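FAD synthetase (Saccharomyces cerevisiae, PDB 2WSI) catalyses the transfer of an adenylyl group from ATP to flavin mononucleotide, making the coenzyme FAD and releasing diphosphate. Local coordinates at residues E117-E122 with N268-S273; E111-L116 with K219-I224; V47-L52 with E157-V162. One frame throughout, in Å; residues are numbered along the deposited sequence.

Contacts 1 and 2 are neighbours, their centres about 10 Å apart, both built on helix 114-126, and they meet where T115 OG1 bonds to S273 N. Contact 2 is buried and wholly apolar between its side chains, with a sulfate bound at one margin, whereas contact 1 is only partly buried and passes from a phenyl ring to bridging water. Contact 3 lies on the opposite side of the chain's centre from contact 2, about 29 Å away between centres. It fits a tryptophan over the central sheet, buried against an alanine yet watered at its edge.

Contact 1 (E117-E122 with N268-S273); sequences ENFVLE and NTSPIS
F119 and S270 make the tight half of this contact, a helix side chain pressed against a loop. F119 CD1 comes to 3.4 Å from S270 CB, and F119 CD1 also lies 3.5 Å from S270 OG, the serine meeting the ring obliquely. With CG anti to the backbone nitrogen (chi1 -173°), the phenyl swings out from the helix towards the loop. S270 OG is not left to the aromatic alone, since it is hydrogen-bonded to the backbone nitrogen of G215.

One residue earlier the contact loosens. N118 ND2 gets no nearer to the second segment than S273 CB, at 4.1 Å, and water spans the remaining distance. One water accepts from N118 ND2 at 3.0 Å and donates to P271 O at 2.8 Å; a second accepts from N118 ND2 and is hydrogen-bonded to S273 OG at 2.8 Å. The exposed amide is thus tied to the loop at two points through solvent, with only a loose touch on S273 CB besides.

The contact fastens helix 114-126 to the loop between helices 248-252 and 274-279, where S273, the N-cap of helix 274-279, donates its backbone N-H to T115 OG1 in the first turn of helix 114-126.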
loop_
_atom_site.group_PDB
_atom_site.type_symbol
_atom_site.label_atom_id
_atom_site.label_comp_id
_atom_site.label_asym_id
_atom_site.label_seq_id
_atom_site.Cartn_x
_atom_site.Cartn_y
_atom_site.Cartn_z
ATOM N N GLU A 117 -0.847 -10.569 8.964
ATOM C CA GLU A 117 0.303 -11.448 8.712
ATOM C C GLU A 117 0.004 -12.399 7.558
ATOM O O GLU A 117 0.823 -12.587 6.649
ATOM C CB GLU A 117 0.644 -12.269 9.964
ATOM C CG GLU A 117 1.467 -11.516 11.009
ATOM C CD GLU A 117 1.455 -12.202 12.381
ATOM O OE1 GLU A 117 0.620 -13.124 12.562
ATOM O OE2 GLU A 117 2.259 -11.812 13.279
ATOM N N ASN A 118 -1.175 -12.991 7.577
ATOM C CA ASN A 118 -1.550 -13.932 6.520
ATOM C C ASN A 118 -1.634 -13.244 5.152
ATOM O O ASN A 118 -1.199 -13.788 4.143
ATOM C CB ASN A 118 -2.871 -14.628 6.842
ATOM C CG ASN A 118 -2.725 -15.695 7.921
ATOM O OD1 ASN A 118 -1.649 -16.241 8.123
ATOM N ND2 ASN A 118 -3.806 -15.978 8.622
ATOM N N PHE A 119 -2.192 -12.040 5.138
ATOM C CA PHE A 119 -2.269 -11.240 3.922
ATOM C C PHE A 119 -0.880 -10.876 3.380
ATOM O O PHE A 119 -0.653 -10.874 2.167
ATOM C CB PHE A 119 -3.065 -9.949 4.193
ATOM C CG PHE A 119 -3.324 -9.148 2.952
ATOM C CD1 PHE A 119 -4.205 -9.615 1.982
ATOM C CD2 PHE A 119 -2.684 -7.944 2.746
ATOM C CE1 PHE A 119 -4.450 -8.874 0.846
ATOM C CE2 PHE A 119 -2.919 -7.217 1.609
ATOM C CZ PHE A 119 -3.802 -7.678 0.661
ATOM N N VAL A 120 0.047 -10.546 4.270
ATOM C CA VAL A 120 1.408 -10.223 3.830
ATOM C C VAL A 120 2.049 -11.416 3.145
ATOM O O VAL A 120 2.668 -11.289 2.085
ATOM C CB VAL A 120 2.300 -9.765 5.012
ATOM C CG1 VAL A 120 3.732 -9.645 4.569
ATOM C CG2 VAL A 120 1.787 -8.398 5.566
ATOM N N LEU A 121 1.914 -12.585 3.758
ATOM C CA LEU A 121 2.460 -13.820 3.173
ATOM C C LEU A 121 1.809 -14.132 1.816
ATOM O O LEU A 121 2.504 -14.418 0.856
ATOM C CB LEU A 121 2.264 -15.004 4.136
ATOM C CG LEU A 121 2.959 -14.939 5.502
ATOM C CD1 LEU A 121 2.791 -16.300 6.247
ATOM C CD2 LEU A 121 4.431 -14.590 5.423
ATOM N N GLU A 122 0.479 -14.077 1.730
ATOM C CA GLU A 122 -0.191 -14.372 0.470
ATOM C C GLU A 122 0.197 -13.368 -0.622
ATOM O O GLU A 122 0.435 -13.747 -1.768
ATOM C CB GLU A 122 -1.720 -14.382 0.618
ATOM C CG GLU A 122 -2.279 -15.570 1.404
ATOM C CD GLU A 122 -2.239 -16.871 0.592
ATOM O OE1 GLU A 122 -1.959 -16.825 -0.633
ATOM O OE2 GLU A 122 -2.485 -17.938 1.188
ATOM N N ASN A 268 -12.780 -7.847 -3.518
ATOM C CA ASN A 268 -11.804 -8.869 -3.256
ATOM C C ASN A 268 -11.116 -8.735 -1.890
ATOM O O ASN A 268 -9.961 -8.357 -1.829
ATOM C CB ASN A 268 -10.758 -8.795 -4.374
ATOM C CG ASN A 268 -9.874 -10.010 -4.412
ATOM O OD1 ASN A 268 -10.073 -10.950 -3.646
ATOM N ND2 ASN A 268 -8.894 -10.008 -5.311
ATOM N N THR A 269 -11.811 -9.056 -0.798
ATOM C CA THR A 269 -11.198 -8.985 0.531
ATOM C C THR A 269 -10.566 -10.308 0.958
ATOM O O THR A 269 -11.119 -11.364 0.704
ATOM C CB THR A 269 -12.214 -8.571 1.608
ATOM O OG1 THR A 269 -13.419 -9.328 1.443
ATOM C CG2 THR A 269 -12.514 -7.072 1.502
ATOM N N SER A 270 -9.424 -10.235 1.635
ATOM C CA SER A 270 -8.726 -11.433 2.106
ATOM C C SER A 270 -9.448 -12.014 3.319
ATOM O O SER A 270 -10.176 -11.308 4.007
ATOM C CB SER A 270 -7.258 -11.118 2.449
ATOM O OG SER A 270 -7.134 -10.422 3.705
ATOM N N PRO A 271 -9.219 -13.302 3.597
ATOM C CA PRO A 271 -9.905 -14.004 4.700
ATOM C C PRO A 271 -9.500 -13.515 6.101
ATOM O O PRO A 271 -8.332 -13.266 6.356
ATOM C CB PRO A 271 -9.481 -15.481 4.514
ATOM C CG PRO A 271 -8.939 -15.598 3.144
ATOM C CD PRO A 271 -8.546 -14.220 2.651
ATOM N N ILE A 272 -10.467 -13.385 6.997
ATOM C CA ILE A 272 -10.205 -13.043 8.392
ATOM C C ILE A 272 -9.797 -14.291 9.158
ATOM O O ILE A 272 -10.456 -15.317 9.063
ATOM C CB ILE A 272 -11.476 -12.528 9.105
ATOM C CG1 ILE A 272 -12.161 -11.430 8.292
ATOM C CG2 ILE A 272 -11.120 -12.000 10.498
ATOM C CD1 ILE A 272 -11.242 -10.320 7.894
ATOM N N SER A 273 -8.724 -14.208 9.924
ATOM C CA SER A 273 -8.240 -15.380 10.653
ATOM C C SER A 273 -9.264 -15.687 11.748
ATOM O O SER A 273 -9.949 -14.770 12.227
ATOM C CB SER A 273 -6.870 -15.094 11.257
ATOM O OG SER A 273 -6.474 -16.136 12.135
HETATM O O HOH W 1 -6.434 -14.942 7.546
HETATM O O HOH W 2 -4.564 -17.855 10.918
#

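Contact 2 (E111-L116 with K219-I224); sequences ETFPTL and KGFTSI. With SO4 (sulfate ion), chain B.
I224, whose side chain packs on F113, turns its backbone nitrogen to a sulfate ion. I224 N donates to sulfate O3 at 3.2 Å with a bent N-H...O angle of 136°, and more weakly to O1. Y217 OH and K64 NZ also bond the ion, so a main-chain amide, a phenol and a lysine share the anion.

Away from the sulfate the contact is apolar. F113 and F221 approach from opposite directions, with F113 CZ 3.8 Å from F221 CE1. Their planes are almost perpendicular (82°) and their centroids 5.5 Å apart, and the two rings meet obliquely. Further along the F113 ring, I224 CG2 packs obliquely, 3.9 Å from F113 CD2. Placing CG anti to the carbonyl carbon (chi1 -72°) carries the F113 ring towards both partners. At the margin L116 CD1 touches I224 CD1 at 4.4 Å. A serine in place of F113 would probably open a gap beside the F221 ring and the I224 methyl, which lose this partner, and so weaken the hold of the loop on the helix start.

F113 is the N-cap residue of helix 114-126, and L216 of helix 215-218 touches both F113 and I224. The side chain of L116 lies about 7 Å from the bound FAD. K64 belongs to the glycine-rich SYNGGKD sequence, which resembles the PP-loop of the PAPS reductase family; the sulfate, probably from the crystallisation liquor, is consistent with an anion site beside such a phosphate-binding loop.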
loop_
_atom_site.group_PDB
_atom_site.type_symbol
_atom_site.label_atom_id
_atom_site.label_comp_id
_atom_site.label_asym_id
_atom_site.label_seq_id
_atom_site.Cartn_x
_atom_site.Cartn_y
_atom_site.Cartn_z
ATOM N N GLU A 111 2.005 -7.637 18.517
ATOM C CA GLU A 111 0.627 -7.160 18.411
ATOM C C GLU A 111 0.091 -7.136 16.975
ATOM O O GLU A 111 -0.970 -6.584 16.718
ATOM C CB GLU A 111 0.513 -5.772 19.051
ATOM C CG GLU A 111 0.842 -5.807 20.542
ATOM C CD GLU A 111 0.007 -6.837 21.290
ATOM O OE1 GLU A 111 -1.240 -6.805 21.170
ATOM O OE2 GLU A 111 0.593 -7.684 21.992
ATOM N N THR A 112 0.808 -7.750 16.043
ATOM C CA THR A 112 0.381 -7.740 14.635
ATOM C C THR A 112 -0.846 -8.634 14.451
ATOM O O THR A 112 -0.875 -9.753 14.938
ATOM C CB THR A 112 1.561 -8.192 13.719
ATOM O OG1 THR A 112 2.634 -7.259 13.868
ATOM C CG2 THR A 112 1.158 -8.263 12.254
ATOM N N PHE A 113 -1.887 -8.145 13.784
ATOM C CA PHE A 113 -3.067 -8.994 13.533
ATOM C C PHE A 113 -2.684 -10.195 12.696
ATOM O O PHE A 113 -2.057 -10.025 11.674
ATOM C CB PHE A 113 -4.133 -8.261 12.727
ATOM C CG PHE A 113 -4.862 -7.205 13.491
ATOM C CD1 PHE A 113 -5.952 -7.548 14.288
ATOM C CD2 PHE A 113 -4.492 -5.866 13.375
ATOM C CE1 PHE A 113 -6.647 -6.578 15.002
ATOM C CE2 PHE A 113 -5.183 -4.874 14.083
ATOM C CZ PHE A 113 -6.270 -5.236 14.891
ATOM N N PRO A 114 -3.121 -11.404 13.086
ATOM C CA PRO A 114 -2.897 -12.602 12.251
ATOM C C PRO A 114 -3.497 -12.476 10.847
ATOM O O PRO A 114 -2.949 -12.997 9.893
ATOM C CB PRO A 114 -3.613 -13.721 13.010
ATOM C CG PRO A 114 -3.878 -13.193 14.385
ATOM C CD PRO A 114 -3.824 -11.701 14.348
ATOM N N THR A 115 -4.627 -11.796 10.726
ATOM C CA THR A 115 -5.251 -11.606 9.431
ATOM C C THR A 115 -4.292 -10.860 8.496
ATOM O O THR A 115 -4.241 -11.141 7.298
ATOM C CB THR A 115 -6.556 -10.777 9.556
ATOM O OG1 THR A 115 -7.527 -11.507 10.334
ATOM C CG2 THR A 115 -7.125 -10.488 8.169
ATOM N N LEU A 116 -3.565 -9.894 9.061
ATOM C CA LEU A 116 -2.635 -9.055 8.295
ATOM C C LEU A 116 -1.373 -9.858 7.981
ATOM O O LEU A 116 -0.880 -9.819 6.874
ATOM C CB LEU A 116 -2.258 -7.789 9.083
ATOM C CG LEU A 116 -1.342 -6.856 8.288
ATOM C CD1 LEU A 116 -2.137 -6.155 7.199
ATOM C CD2 LEU A 116 -0.621 -5.855 9.170
ATOM N N LYS A 219 -14.143 -5.154 7.447
ATOM C CA LYS A 219 -14.806 -5.100 8.759
ATOM C C LYS A 219 -14.901 -3.687 9.368
ATOM O O LYS A 219 -15.308 -3.520 10.530
ATOM C CB LYS A 219 -14.090 -6.009 9.748
ATOM C CG LYS A 219 -14.059 -7.494 9.345
ATOM C CD LYS A 219 -15.462 -8.068 9.099
ATOM C CE LYS A 219 -16.192 -8.338 10.416
ATOM N NZ LYS A 219 -17.279 -9.367 10.278
ATOM N N GLY A 220 -14.533 -2.665 8.599
ATOM C CA GLY A 220 -14.663 -1.296 9.097
ATOM C C GLY A 220 -13.381 -0.619 9.521
ATOM O O GLY A 220 -13.404 0.545 9.906
ATOM N N PHE A 221 -12.243 -1.321 9.464
ATOM C CA PHE A 221 -10.980 -0.639 9.682
ATOM C C PHE A 221 -10.748 0.376 8.564
ATOM O O PHE A 221 -11.066 0.101 7.402
ATOM C CB PHE A 221 -9.808 -1.649 9.749
ATOM C CG PHE A 221 -9.771 -2.447 11.039
ATOM C CD1 PHE A 221 -8.835 -2.158 12.027
ATOM C CD2 PHE A 221 -10.685 -3.453 11.272
ATOM C CE1 PHE A 221 -8.809 -2.877 13.215
ATOM C CE2 PHE A 221 -10.655 -4.170 12.454
ATOM C CZ PHE A 221 -9.724 -3.880 13.422
ATOM N N THR A 222 -10.189 1.539 8.911
ATOM C CA THR A 222 -9.715 2.494 7.901
ATOM C C THR A 222 -8.211 2.727 8.043
ATOM O O THR A 222 -7.583 3.424 7.256
ATOM C CB THR A 222 -10.430 3.850 8.037
ATOM O OG1 THR A 222 -10.207 4.362 9.363
ATOM C CG2 THR A 222 -11.912 3.691 7.746
ATOM N N SER A 223 -7.653 2.173 9.094
ATOM C CA SER A 223 -6.233 2.320 9.381
ATOM C C SER A 223 -5.893 1.094 10.205
ATOM O O SER A 223 -6.638 0.752 11.131
ATOM C CB SER A 223 -6.004 3.596 10.205
ATOM O OG SER A 223 -4.633 3.782 10.500
ATOM N N ILE A 224 -4.805 0.409 9.882
ATOM C CA ILE A 224 -4.472 -0.806 10.620
ATOM C C ILE A 224 -3.204 -0.607 11.440
ATOM O O ILE A 224 -2.149 -0.259 10.906
ATOM C CB ILE A 224 -4.312 -2.044 9.695
ATOM C CG1 ILE A 224 -5.606 -2.311 8.919
ATOM C CG2 ILE A 224 -3.954 -3.269 10.525
ATOM C CD1 ILE A 224 -5.450 -3.381 7.786
HETATM S S SO4 B . -3.153 1.775 6.677
HETATM O O1 SO4 B . -2.592 2.027 7.992
HETATM O O2 SO4 B . -2.276 0.838 5.983
HETATM O O3 SO4 B . -4.481 1.183 6.845
HETATM O O4 SO4 B . -3.153 3.003 5.891
#

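Contact 3 (V47-L52 with E157-V162); sequences VRWSPL and ETEAIV
The indole of W49 is sandwiched between R48 and A160, with E159 at its rim. R48 CG lies 3.7 Å above one face, over the ring centre, while the methyl of A160 takes the opposite face, A160 CB standing 4.4 Å from W49 CD2. The contact with R48 is mutual, because W49 CZ2 in turn lies over a face of the guanidinium group, towards its rim.

At the pyrrole edge the chemistry becomes polar. E159 OE1 lies in the ring plane, 3.4 Å from W49 CD1, with the carboxylate turned nearly at right angles (86°) to the indole. A water in the same plane accepts from W49 NE1 at 3.1 Å and donates to E159 OE1 at 3.2 Å, bridging the buried ring to the exposed carboxylate. E159 reaches this rim through an extended chain beyond CG, and its CB lies off the ring plane, on the A160 side, 3.9 Å from W49 NE1. The N-H thus has a partner, although its ring lies mostly under protein. Just beyond W49, S50 OG accepts from L52 N at 3.0 Å, an ST turn that bends the loop.

Strand 160-162 runs inside the parallel part of the sheet, between strands 56-59 and 189-191. W49 belongs to the loop that joins helix 25-45 to strand 56-59, and its side chain touches I56 on one neighbouring strand and M189 and L191 on the other. The loop therefore lays one aromatic side chain across three adjacent strands, while P51 leans on helix 64-87.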
loop_
_atom_site.group_PDB
_atom_site.type_symbol
_atom_site.label_atom_id
_atom_site.label_comp_id
_atom_site.label_asym_id
_atom_site.label_seq_id
_atom_site.Cartn_x
_atom_site.Cartn_y
_atom_site.Cartn_z
ATOM N N VAL A 47 16.505 6.204 -11.450
ATOM C CA VAL A 47 17.661 6.704 -12.196
ATOM C C VAL A 47 18.896 6.651 -11.287
ATOM O O VAL A 47 20.048 6.511 -11.736
ATOM C CB VAL A 47 17.355 8.130 -12.686
ATOM C CG1 VAL A 47 18.626 8.911 -12.963
ATOM C CG2 VAL A 47 16.422 8.051 -13.924
ATOM N N ARG A 48 18.649 6.718 -9.985
ATOM C CA ARG A 48 19.742 6.815 -9.028
ATOM C C ARG A 48 20.047 5.517 -8.284
ATOM O O ARG A 48 21.201 5.244 -7.944
ATOM C CB ARG A 48 19.405 7.930 -8.049
ATOM C CG ARG A 48 20.422 8.172 -6.994
ATOM C CD ARG A 48 20.055 9.448 -6.283
ATOM N NE ARG A 48 20.982 9.777 -5.214
ATOM C CZ ARG A 48 20.807 10.804 -4.394
ATOM N NH1 ARG A 48 19.723 11.581 -4.519
ATOM N NH2 ARG A 48 21.685 11.031 -3.436
ATOM N N TRP A 49 19.026 4.703 -8.045
ATOM C CA TRP A 49 19.208 3.415 -7.361
ATOM C C TRP A 49 18.505 2.304 -8.153
ATOM O O TRP A 49 17.484 2.548 -8.795
ATOM C CB TRP A 49 18.578 3.462 -5.972
ATOM C CG TRP A 49 19.167 4.485 -5.062
ATOM C CD1 TRP A 49 20.343 4.385 -4.365
ATOM C CD2 TRP A 49 18.590 5.753 -4.703
ATOM N NE1 TRP A 49 20.540 5.536 -3.597
ATOM C CE2 TRP A 49 19.478 6.380 -3.790
ATOM C CE3 TRP A 49 17.419 6.423 -5.071
ATOM C CZ2 TRP A 49 19.233 7.640 -3.252
ATOM C CZ3 TRP A 49 17.186 7.695 -4.537
ATOM C CH2 TRP A 49 18.092 8.285 -3.646
ATOM N N SER A 50 19.034 1.092 -8.107
ATOM C CA SER A 50 18.361 -0.042 -8.761
ATOM C C SER A 50 17.210 -0.572 -7.930
ATOM O O SER A 50 17.366 -0.834 -6.736
ATOM C CB SER A 50 19.338 -1.181 -8.990
ATOM O OG SER A 50 18.622 -2.364 -9.299
ATOM N N PRO A 51 16.043 -0.775 -8.552
ATOM C CA PRO A 51 14.930 -1.369 -7.794
ATOM C C PRO A 51 14.985 -2.910 -7.738
ATOM O O PRO A 51 14.120 -3.532 -7.144
ATOM C CB PRO A 51 13.703 -0.933 -8.583
ATOM C CG PRO A 51 14.205 -0.789 -10.007
ATOM C CD PRO A 51 15.655 -0.384 -9.916
ATOM N N LEU A 52 15.996 -3.512 -8.348
ATOM C CA LEU A 52 16.053 -4.971 -8.409
ATOM C C LEU A 52 17.157 -5.586 -7.552
ATOM O O LEU A 52 16.951 -6.624 -6.923
ATOM C CB LEU A 52 16.211 -5.433 -9.846
ATOM C CG LEU A 52 15.049 -5.125 -10.795
ATOM C CD1 LEU A 52 15.469 -5.328 -12.243
ATOM C CD2 LEU A 52 13.842 -5.959 -10.471
ATOM N N GLU A 157 24.206 -3.265 2.227
ATOM C CA GLU A 157 24.115 -2.760 0.865
ATOM C C GLU A 157 22.837 -1.902 0.662
ATOM O O GLU A 157 22.702 -1.199 -0.340
ATOM C CB GLU A 157 24.134 -3.931 -0.142
ATOM C CG GLU A 157 22.863 -4.830 -0.105
ATOM C CD GLU A 157 22.967 -6.040 0.843
ATOM O OE1 GLU A 157 23.701 -5.980 1.859
ATOM O OE2 GLU A 157 22.281 -7.055 0.571
ATOM N N THR A 158 21.909 -1.967 1.607
ATOM C CA THR A 158 20.639 -1.243 1.460
ATOM C C THR A 158 20.910 0.256 1.473
ATOM O O THR A 158 21.424 0.789 2.459
ATOM C CB THR A 158 19.669 -1.554 2.619
ATOM O OG1 THR A 158 19.408 -2.964 2.689
ATOM C CG2 THR A 158 18.353 -0.792 2.421
ATOM N N GLU A 159 20.583 0.940 0.386
ATOM C CA GLU A 159 20.825 2.386 0.306
ATOM C C GLU A 159 19.550 3.211 0.513
ATOM O O GLU A 159 19.592 4.383 0.905
ATOM C CB GLU A 159 21.488 2.730 -1.039
ATOM C CG GLU A 159 22.866 2.051 -1.191
ATOM C CD GLU A 159 23.639 2.512 -2.412
ATOM O OE1 GLU A 159 23.326 3.614 -2.930
ATOM O OE2 GLU A 159 24.566 1.774 -2.849
ATOM N N ALA A 160 18.413 2.595 0.266
ATOM C CA ALA A 160 17.133 3.341 0.281
ATOM C C ALA A 160 15.986 2.367 0.568
ATOM O O ALA A 160 16.095 1.181 0.264
ATOM C CB ALA A 160 16.904 4.017 -1.063
ATOM N N ILE A 161 14.929 2.869 1.199
ATOM C CA ILE A 161 13.764 2.084 1.520
ATOM C C ILE A 161 12.499 2.823 1.085
ATOM O O ILE A 161 12.341 3.992 1.389
ATOM C CB ILE A 161 13.714 1.813 3.013
ATOM C CG1 ILE A 161 15.061 1.183 3.400
ATOM C CG2 ILE A 161 12.515 0.905 3.352
ATOM C CD1 ILE A 161 15.032 0.258 4.568
ATOM N N VAL A 162 11.628 2.122 0.364
ATOM C CA VAL A 162 10.381 2.687 -0.106
ATOM C C VAL A 162 9.361 2.576 1.028
ATOM O O VAL A 162 9.204 1.520 1.609
ATOM C CB VAL A 162 9.838 1.910 -1.335
ATOM C CG1 VAL A 162 8.580 2.597 -1.872
ATOM C CG2 VAL A 162 10.913 1.771 -2.451
HETATM O O HOH W 3 22.654 6.422 -1.572
#